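PDB 6A41: dehalogenase from Rhodospirillaceae, which probably cleaves carbon–halogen bonds, using a Rossmann-type fold related to the short-chain dehydrogenases and enoyl reductases. Local coordinates for residues 24-29 with 53-58; 77-82 with 223-228; 12-17 with 46-51. All coordinates share one frame; numbering follows the deposited sequence.

Interaction 1: residues 24-29 with 53-58; sequences IALAQG and PGAHAL
L26, in the last turn of helix 18-27, meets P53, G54 and A55, the bend that leads into strand 56-57, and shows how one branched side chain can join a helix to a neighbouring loop. Its two methyl groups do all the touching. CD1 of L26 lies 3.7 Å from the carbonyl O of P53 and 4.3 Å from CB of A55, while CD2 of L26 settles over the next peptide, 4.0 Å from C of G54 and 3.9 Å from N of A55. With CG anti to the carbonyl carbon (chi1 -73°), the fork leaves the helix toward the bend, and the CA atoms of L26 and G54 stay 7.3 Å apart.

The backbone of the bend fits this approach. G54 has a positive phi of 102°, at which a CB would collide with the carbonyl O of P53; such a CB would point toward L26 without clashing there, so it is the backbone angles that ask for glycine. A55 is backed by Y48 of helix 42-51.

On the helix side, a Schellman motif ends helix 18-27 just beyond L26: N of G29 bonds to O of L26 at 3.0 Å, N of A30 to O of A25, and G29 takes the positive phi of the C-prime position. I24 and A25, on another side of this helix, pack on C222 of helix 214-225.

No hydrogen bond joins the two segments. Methyls laid against peptide groups and one alanine hold by dispersion and shape, without the directional demand of a polar pair.

Interaction 2: residues 77-82 with 223-228; sequences IDALVN and FLCSDG
C225 of helix 214-225 meets A79 and V81 of strand 79-83, an interior strand of the parallel Rossmann sheet. Two residues apart on the strand, A79 and V81 both offer a methyl to the same sulfur, whereas L80 between them turns away, the alternation that gives a strand two faces. SG of C225 lies 3.6 Å from CB of A79 and 3.9 Å from CG2 of V81, so it touches both at once. Placing SG anti to the carbonyl carbon (chi1 -58°) directs the thiol at the strand. CB of C225 follows, 3.9 Å from CB of A79, and the CA atoms of these two residues are only 6.0 Å apart, a spacing that small side chains permit. All three residues are buried, and the contact is wholly apolar.

Just after C225, S226 bonds back to F223. The carbonyl O of F223 accepts from N of S226 at 2.9 Å and from OG of S226 at 2.7 Å, the latter in the carbonyl plane on a lone pair.

Strand 79-83 runs between strands 7-10 and 129-136, with I8 touching both A79 and V81. L80 packs on V119 of helix 98-126, across the sheet from helix 214-225, where the F223 ring stacks on F223 of the second subunit.

Interaction 3: residues 12-17 with 46-51; sequences NVEKFA and HKYESQ
V13 and E14 lie in the loop between strand 7-10 and helix 18-27, the first strand-to-helix connection of the Rossmann fold, and both meet the ring of Y48 from helix 42-51. In dinucleotide-binding relatives this connection is the glycine-rich cofactor loop; here it makes a type I turn from N12 to K15, closed by N of K15 on O of N12 at 2.8 Å.

The apolar part is a CH-pi contact. CG1 of V13 stands over one face of the Y48 ring, 4.2 Å from its centroid and 26° off the normal, nearest to CE1. The other branch reaches the phenol end, with CG2 of V13 3.7 Å from OH of Y48. This branch is anti to the backbone N, which leaves CG1 in the crowded position between N and the carbonyl carbon (chi1 81°). Y48 itself extends toward the loop, its chi1 of 174° putting CG anti to N.

The polar contacts involve the phenol OH and the carboxylate of E14. Y48 OH is hydrogen-bonded to OG1 of T22 on helix 18-27, so both the face and the end of the phenol are engaged. An alanine in place of Y48 is likely to open a gap beside the V13 methyls and leave the T22 hydroxyl without this partner. N of E14 bonds to OD1 of D36, holding the backbone, while the side chain bends at chi2 to bring its carboxylate past the ring, the two planes nearly perpendicular. OE2 of E14 sits 3.9 Å from CD1 of Y48 and takes a hydrogen bond with NE2 of H19. A water bridges the segments, donating to OE2 of E14 at 2.7 Å and to OE1 of Q51 at 3.2 Å.

From the N terminus, interaction 3 opens first, at 12-17, and closes a loop of 28 residues when helix 42-51 comes back to that turn. Interaction 1 opens inside this loop, at 24-29, and closes beyond it, at 53-58, so the two cross. They also touch: OE2 of E49 probably accepts a hydrogen bond from N of A57 at 2.7 Å. Interaction 2 comes later in series, bridging 140 residues. Interaction 3 ties the loop after strand 7-10 to helix 42-51, interaction 1 ties the end of helix 18-27 to the residues leading into edge strand 56-57, and interaction 2 ties helix 214-225 to the middle of the sheet.

Interaction 1: residues 24-29 with 53-58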
loop_
_atom_site.group_PDB
_atom_site.type_symbol
_atom_site.label_atom_id
_atom_site.label_comp_id
_atom_site.label_asym_id
_atom_site.label_seq_id
_atom_site.Cartn_x
_atom_site.Cartn_y
_atom_site.Cartn_z
ATOM N N ILE A 24 25.547 -15.810 -2.980
ATOM C CA ILE A 24 25.261 -15.624 -1.550
ATOM C C ILE A 24 24.759 -16.909 -0.887
ATOM O O ILE A 24 25.220 -17.204 0.231
ATOM C CB ILE A 24 24.287 -14.441 -1.336
ATOM C CG1 ILE A 24 24.873 -13.093 -1.848
ATOM C CG2 ILE A 24 24.007 -14.254 0.147
ATOM C CD1 ILE A 24 26.228 -12.727 -1.246
ATOM N N ALA A 25 23.870 -17.669 -1.542
ATOM C CA ALA A 25 23.333 -18.880 -0.935
ATOM C C ALA A 25 24.517 -19.832 -0.593
ATOM O O ALA A 25 24.588 -20.424 0.468
ATOM C CB ALA A 25 22.387 -19.528 -1.901
ATOM N N LEU A 26 25.484 -19.940 -1.518
ATOM C CA LEU A 26 26.633 -20.849 -1.311
ATOM C C LEU A 26 27.495 -20.350 -0.158
ATOM O O LEU A 26 27.944 -21.103 0.659
ATOM C CB LEU A 26 27.417 -21.001 -2.621
ATOM C CG LEU A 26 26.874 -21.804 -3.751
ATOM C CD1 LEU A 26 27.848 -21.700 -4.905
ATOM C CD2 LEU A 26 26.710 -23.251 -3.373
ATOM N N ALA A 27 27.668 -19.034 -0.063
ATOM C CA ALA A 27 28.477 -18.402 1.003
ATOM C C ALA A 27 27.777 -18.587 2.311
ATOM O O ALA A 27 28.394 -18.632 3.344
ATOM C CB ALA A 27 28.634 -16.886 0.714
ATOM N N GLN A 28 26.457 -18.704 2.304
ATOM C CA GLN A 28 25.689 -18.916 3.551
ATOM C C GLN A 28 25.432 -20.407 3.809
ATOM O O GLN A 28 24.604 -20.787 4.673
ATOM C CB GLN A 28 24.394 -18.151 3.490
ATOM C CG GLN A 28 24.552 -16.611 3.501
ATOM C CD GLN A 28 23.192 -15.859 3.641
ATOM O OE1 GLN A 28 22.127 -16.494 3.753
ATOM N NE2 GLN A 28 23.205 -14.476 3.577
ATOM N N GLY A 29 26.114 -21.288 3.062
ATOM C CA GLY A 29 26.044 -22.694 3.343
ATOM C C GLY A 29 25.012 -23.536 2.618
ATOM O O GLY A 29 24.911 -24.774 2.912
ATOM N N PRO A 53 31.270 -23.269 -7.614
ATOM C CA PRO A 53 31.539 -24.607 -7.160
ATOM C C PRO A 53 30.687 -24.916 -5.934
ATOM O O PRO A 53 30.634 -24.093 -5.019
ATOM C CB PRO A 53 33.024 -24.536 -6.708
ATOM C CG PRO A 53 33.587 -23.447 -7.566
ATOM C CD PRO A 53 32.517 -22.455 -7.631
ATOM N N GLY A 54 30.066 -26.098 -5.982
ATOM C CA GLY A 54 29.119 -26.568 -5.017
ATOM C C GLY A 54 27.729 -26.414 -5.538
ATOM O O GLY A 54 26.902 -27.038 -5.015
ATOM N N ALA A 55 27.417 -25.527 -6.501
ATOM C CA ALA A 55 26.086 -25.440 -7.127
ATOM C C ALA A 55 25.957 -26.561 -8.180
ATOM O O ALA A 55 26.927 -26.858 -8.826
ATOM C CB ALA A 55 25.864 -24.125 -7.809
ATOM N N HIS A 56 24.772 -27.137 -8.324
ATOM C CA HIS A 56 24.503 -28.224 -9.306
ATOM C C HIS A 56 23.592 -27.685 -10.447
ATOM O O HIS A 56 22.401 -27.286 -10.228
ATOM C CB HIS A 56 23.803 -29.371 -8.624
ATOM C CG HIS A 56 23.466 -30.516 -9.560
ATOM N ND1 HIS A 56 24.409 -31.438 -9.990
ATOM C CD2 HIS A 56 22.292 -30.906 -10.116
ATOM C CE1 HIS A 56 23.837 -32.286 -10.849
ATOM N NE2 HIS A 56 22.537 -32.022 -10.893
ATOM N N ALA A 57 24.061 -27.765 -11.666
ATOM C CA ALA A 57 23.257 -27.393 -12.844
ATOM C C ALA A 57 22.410 -28.622 -13.262
ATOM O O ALA A 57 22.964 -29.698 -13.570
ATOM C CB ALA A 57 24.188 -26.928 -13.951
ATOM N N LEU A 58 21.088 -28.486 -13.289
ATOM C CA LEU A 58 20.205 -29.594 -13.643
ATOM C C LEU A 58 20.113 -29.704 -15.157
ATOM O O LEU A 58 20.002 -28.670 -15.898
ATOM C CB LEU A 58 18.808 -29.280 -13.111
ATOM C CG LEU A 58 18.790 -29.290 -11.578
ATOM C CD1 LEU A 58 17.535 -28.521 -11.104
ATOM C CD2 LEU A 58 18.668 -30.709 -11.083
#

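Interaction 2: residues 77-82 with 223-228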
loop_
_atom_site.group_PDB
_atom_site.type_symbol
_atom_site.label_atom_id
_atom_site.label_comp_id
_atom_site.label_asym_id
_atom_site.label_seq_id
_atom_site.Cartn_x
_atom_site.Cartn_y
_atom_site.Cartn_z
ATOM N N ILE A 77 13.244 -30.179 -1.611
ATOM C CA ILE A 77 13.586 -28.760 -1.874
ATOM C C ILE A 77 13.095 -27.881 -0.698
ATOM O O ILE A 77 11.898 -27.890 -0.385
ATOM C CB ILE A 77 12.977 -28.251 -3.210
ATOM C CG1 ILE A 77 13.584 -29.036 -4.395
ATOM C CG2 ILE A 77 13.192 -26.759 -3.400
ATOM C CD1 ILE A 77 12.699 -28.948 -5.651
ATOM N N ASP A 78 13.990 -27.146 -0.058
ATOM C CA ASP A 78 13.584 -26.293 1.048
ATOM C C ASP A 78 13.050 -24.953 0.554
ATOM O O ASP A 78 12.201 -24.323 1.241
ATOM C CB ASP A 78 14.745 -26.024 1.980
ATOM C CG ASP A 78 15.131 -27.260 2.777
ATOM O OD1 ASP A 78 14.251 -27.799 3.505
ATOM O OD2 ASP A 78 16.243 -27.772 2.603
ATOM N N ALA A 79 13.627 -24.405 -0.536
ATOM C CA ALA A 79 13.185 -23.155 -1.085
ATOM C C ALA A 79 13.197 -23.132 -2.599
ATOM O O ALA A 79 14.177 -23.668 -3.243
ATOM C CB ALA A 79 14.136 -22.037 -0.624
ATOM N N LEU A 80 12.130 -22.612 -3.169
ATOM C CA LEU A 80 12.051 -22.328 -4.589
ATOM C C LEU A 80 12.267 -20.846 -4.814
ATOM O O LEU A 80 11.447 -20.014 -4.321
ATOM C CB LEU A 80 10.755 -22.772 -5.197
ATOM C CG LEU A 80 10.339 -22.322 -6.614
ATOM C CD1 LEU A 80 11.370 -22.927 -7.587
ATOM C CD2 LEU A 80 8.943 -22.766 -6.964
ATOM N N VAL A 81 13.247 -20.487 -5.613
ATOM C CA VAL A 81 13.399 -19.108 -5.999
ATOM C C VAL A 81 12.946 -18.977 -7.435
ATOM O O VAL A 81 13.647 -19.503 -8.380
ATOM C CB VAL A 81 14.873 -18.664 -5.843
ATOM C CG1 VAL A 81 15.063 -17.274 -6.360
ATOM C CG2 VAL A 81 15.338 -18.781 -4.412
ATOM N N ASN A 82 11.772 -18.411 -7.643
ATOM C CA ASN A 82 11.217 -18.288 -8.984
ATOM C C ASN A 82 11.828 -16.979 -9.559
ATOM O O ASN A 82 11.334 -15.932 -9.269
ATOM C CB ASN A 82 9.730 -18.152 -8.955
ATOM C CG ASN A 82 8.956 -19.473 -8.865
ATOM O OD1 ASN A 82 8.025 -19.570 -8.066
ATOM N ND2 ASN A 82 9.183 -20.327 -9.764
ATOM N N PHE A 223 17.889 -14.186 2.611
ATOM C CA PHE A 223 17.243 -13.948 3.862
ATOM C C PHE A 223 15.770 -14.535 3.867
ATOM O O PHE A 223 15.421 -15.290 4.836
ATOM C CB PHE A 223 17.213 -12.431 4.232
ATOM C CG PHE A 223 16.263 -12.159 5.438
ATOM C CD1 PHE A 223 16.590 -12.624 6.686
ATOM C CD2 PHE A 223 15.046 -11.524 5.224
ATOM C CE1 PHE A 223 15.701 -12.490 7.812
ATOM C CE2 PHE A 223 14.160 -11.327 6.278
ATOM C CZ PHE A 223 14.486 -11.804 7.528
ATOM N N LEU A 224 14.976 -14.302 2.822
ATOM C CA LEU A 224 13.600 -14.811 2.827
ATOM C C LEU A 224 13.553 -16.340 2.778
ATOM O O LEU A 224 12.587 -16.909 3.318
ATOM C CB LEU A 224 12.774 -14.244 1.678
ATOM C CG LEU A 224 12.599 -12.721 1.849
ATOM C CD1 LEU A 224 12.088 -12.171 0.523
ATOM C CD2 LEU A 224 11.679 -12.350 3.025
ATOM N N CYS A 225 14.576 -16.987 2.192
ATOM C CA CYS A 225 14.745 -18.467 2.255
ATOM C C CYS A 225 15.127 -19.050 3.639
ATOM O O CYS A 225 15.031 -20.256 3.799
ATOM C CB CYS A 225 15.716 -18.975 1.191
ATOM S SG CYS A 225 15.269 -18.571 -0.493
ATOM N N SER A 226 15.604 -18.222 4.569
ATOM C CA SER A 226 16.184 -18.672 5.826
ATOM C C SER A 226 15.114 -18.956 6.847
ATOM O O SER A 226 13.896 -18.466 6.775
ATOM C CB SER A 226 17.229 -17.626 6.429
ATOM O OG SER A 226 16.513 -16.475 6.993
ATOM N N ASP A 227 15.561 -19.669 7.853
ATOM C CA ASP A 227 14.677 -19.953 9.019
ATOM C C ASP A 227 14.266 -18.708 9.779
ATOM O O ASP A 227 13.150 -18.608 10.232
ATOM C CB ASP A 227 15.337 -20.917 9.966
ATOM C CG ASP A 227 15.339 -22.268 9.442
ATOM O OD1 ASP A 227 14.870 -22.595 8.301
ATOM O OD2 ASP A 227 15.942 -23.076 10.157
ATOM N N GLY A 228 15.162 -17.708 9.815
ATOM C CA GLY A 228 14.885 -16.499 10.491
ATOM C C GLY A 228 13.750 -15.680 9.861
ATOM O O GLY A 228 13.133 -14.878 10.565
#

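Interaction 3: residues 12-17 with 46-51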
loop_
_atom_site.group_PDB
_atom_site.type_symbol
_atom_site.label_atom_id
_atom_site.label_comp_id
_atom_site.label_asym_id
_atom_site.label_seq_id
_atom_site.Cartn_x
_atom_site.Cartn_y
_atom_site.Cartn_z
ATOM N N ASN A 12 15.921 -20.224 -13.979
ATOM C CA ASN A 12 16.472 -19.301 -14.982
ATOM C C ASN A 12 17.726 -18.624 -14.495
ATOM O O ASN A 12 17.898 -17.373 -14.587
ATOM C CB ASN A 12 15.369 -18.347 -15.389
ATOM C CG ASN A 12 14.100 -19.027 -15.858
ATOM O OD1 ASN A 12 14.104 -19.759 -16.867
ATOM N ND2 ASN A 12 13.042 -18.885 -15.116
ATOM N N VAL A 13 18.665 -19.427 -14.000
ATOM C CA VAL A 13 19.758 -18.881 -13.224
ATOM C C VAL A 13 20.715 -17.964 -13.981
ATOM O O VAL A 13 21.440 -17.140 -13.350
ATOM C CB VAL A 13 20.576 -19.995 -12.540
ATOM C CG1 VAL A 13 21.571 -20.653 -13.464
ATOM C CG2 VAL A 13 21.251 -19.525 -11.284
ATOM N N GLU A 14 20.716 -18.070 -15.296
ATOM C CA GLU A 14 21.461 -17.169 -16.111
ATOM C C GLU A 14 20.834 -15.837 -16.279
ATOM O O GLU A 14 21.495 -14.975 -16.786
ATOM C CB GLU A 14 21.830 -17.787 -17.528
ATOM C CG GLU A 14 22.730 -18.969 -17.423
ATOM C CD GLU A 14 24.044 -18.607 -16.772
ATOM O OE1 GLU A 14 24.762 -17.692 -17.260
ATOM O OE2 GLU A 14 24.415 -19.239 -15.760
ATOM N N LYS A 15 19.622 -15.608 -15.821
ATOM C CA LYS A 15 18.981 -14.297 -15.917
ATOM C C LYS A 15 18.914 -13.651 -14.556
ATOM O O LYS A 15 19.004 -14.323 -13.521
ATOM C CB LYS A 15 17.530 -14.468 -16.353
ATOM C CG LYS A 15 17.450 -14.855 -17.821
ATOM C CD LYS A 15 16.044 -15.229 -18.168
ATOM C CE LYS A 15 15.278 -14.147 -18.852
ATOM N NZ LYS A 15 15.846 -13.628 -20.116
ATOM N N PHE A 16 18.673 -12.366 -14.610
ATOM C CA PHE A 16 18.151 -11.544 -13.476
ATOM C C PHE A 16 18.923 -11.825 -12.165
ATOM O O PHE A 16 20.113 -11.531 -12.114
ATOM C CB PHE A 16 16.618 -11.869 -13.347
ATOM C CG PHE A 16 15.782 -10.840 -12.571
ATOM C CD1 PHE A 16 16.267 -9.544 -12.254
ATOM C CD2 PHE A 16 14.502 -11.153 -12.242
ATOM C CE1 PHE A 16 15.499 -8.648 -11.557
ATOM C CE2 PHE A 16 13.695 -10.243 -11.613
ATOM C CZ PHE A 16 14.163 -9.003 -11.287
ATOM N N ALA A 17 18.311 -12.407 -11.134
ATOM C CA ALA A 17 18.956 -12.498 -9.838
ATOM C C ALA A 17 19.694 -13.826 -9.630
ATOM O O ALA A 17 20.184 -14.136 -8.520
ATOM C CB ALA A 17 17.934 -12.363 -8.747
ATOM N N HIS A 46 28.721 -26.867 -17.253
ATOM C CA HIS A 46 30.106 -26.828 -16.806
ATOM C C HIS A 46 30.590 -25.415 -16.461
ATOM O O HIS A 46 31.261 -25.220 -15.488
ATOM C CB HIS A 46 31.077 -27.483 -17.804
ATOM C CG HIS A 46 30.767 -28.960 -18.059
ATOM N ND1 HIS A 46 31.197 -29.657 -19.206
ATOM C CD2 HIS A 46 29.992 -29.847 -17.355
ATOM C CE1 HIS A 46 30.737 -30.901 -19.159
ATOM N NE2 HIS A 46 29.970 -31.026 -18.079
ATOM N N LYS A 47 30.271 -24.468 -17.259
ATOM C CA LYS A 47 30.581 -23.061 -17.008
ATOM C C LYS A 47 29.895 -22.550 -15.709
ATOM O O LYS A 47 30.542 -21.885 -14.841
ATOM C CB LYS A 47 30.079 -22.309 -18.216
ATOM C CG LYS A 47 30.296 -20.848 -18.300
ATOM C CD LYS A 47 29.732 -20.364 -19.658
ATOM C CE LYS A 47 30.704 -19.381 -20.293
ATOM N NZ LYS A 47 30.930 -18.353 -19.239
ATOM N N TYR A 48 28.615 -22.898 -15.507
ATOM C CA TYR A 48 27.942 -22.449 -14.230
ATOM C C TYR A 48 28.642 -23.073 -12.990
ATOM O O TYR A 48 28.935 -22.466 -11.983
ATOM C CB TYR A 48 26.464 -22.807 -14.280
ATOM C CG TYR A 48 25.698 -22.540 -13.001
ATOM C CD1 TYR A 48 25.390 -21.237 -12.605
ATOM C CD2 TYR A 48 25.323 -23.579 -12.210
ATOM C CE1 TYR A 48 24.708 -20.975 -11.435
ATOM C CE2 TYR A 48 24.649 -23.329 -11.056
ATOM C CZ TYR A 48 24.371 -21.999 -10.633
ATOM O OH TYR A 48 23.544 -21.854 -9.446
ATOM N N GLU A 49 28.854 -24.370 -13.054
ATOM C CA GLU A 49 29.399 -25.125 -11.991
ATOM C C GLU A 49 30.874 -24.721 -11.723
ATOM O O GLU A 49 31.298 -24.703 -10.551
ATOM C CB GLU A 49 29.254 -26.624 -12.191
ATOM C CG GLU A 49 27.784 -27.085 -12.157
ATOM C CD GLU A 49 27.576 -28.592 -12.210
ATOM O OE1 GLU A 49 28.605 -29.307 -12.429
ATOM O OE2 GLU A 49 26.444 -29.084 -12.027
ATOM N N SER A 50 31.610 -24.341 -12.731
ATOM C CA SER A 50 32.964 -23.931 -12.483
ATOM C C SER A 50 33.004 -22.509 -11.868
ATOM O O SER A 50 33.868 -22.181 -11.058
ATOM C CB SER A 50 33.776 -24.110 -13.750
ATOM O OG SER A 50 33.647 -22.947 -14.477
ATOM N N GLN A 51 32.066 -21.644 -12.237
ATOM C CA GLN A 51 31.927 -20.307 -11.631
ATOM C C GLN A 51 31.402 -20.365 -10.194
ATOM O O GLN A 51 31.858 -19.564 -9.361
ATOM C CB GLN A 51 30.994 -19.510 -12.506
ATOM C CG GLN A 51 30.791 -18.057 -12.309
ATOM C CD GLN A 51 29.946 -17.520 -13.528
ATOM O OE1 GLN A 51 29.502 -18.275 -14.562
ATOM N NE2 GLN A 51 29.750 -16.252 -13.457
HETATM O O HOH W 1 27.048 -19.732 -16.013
#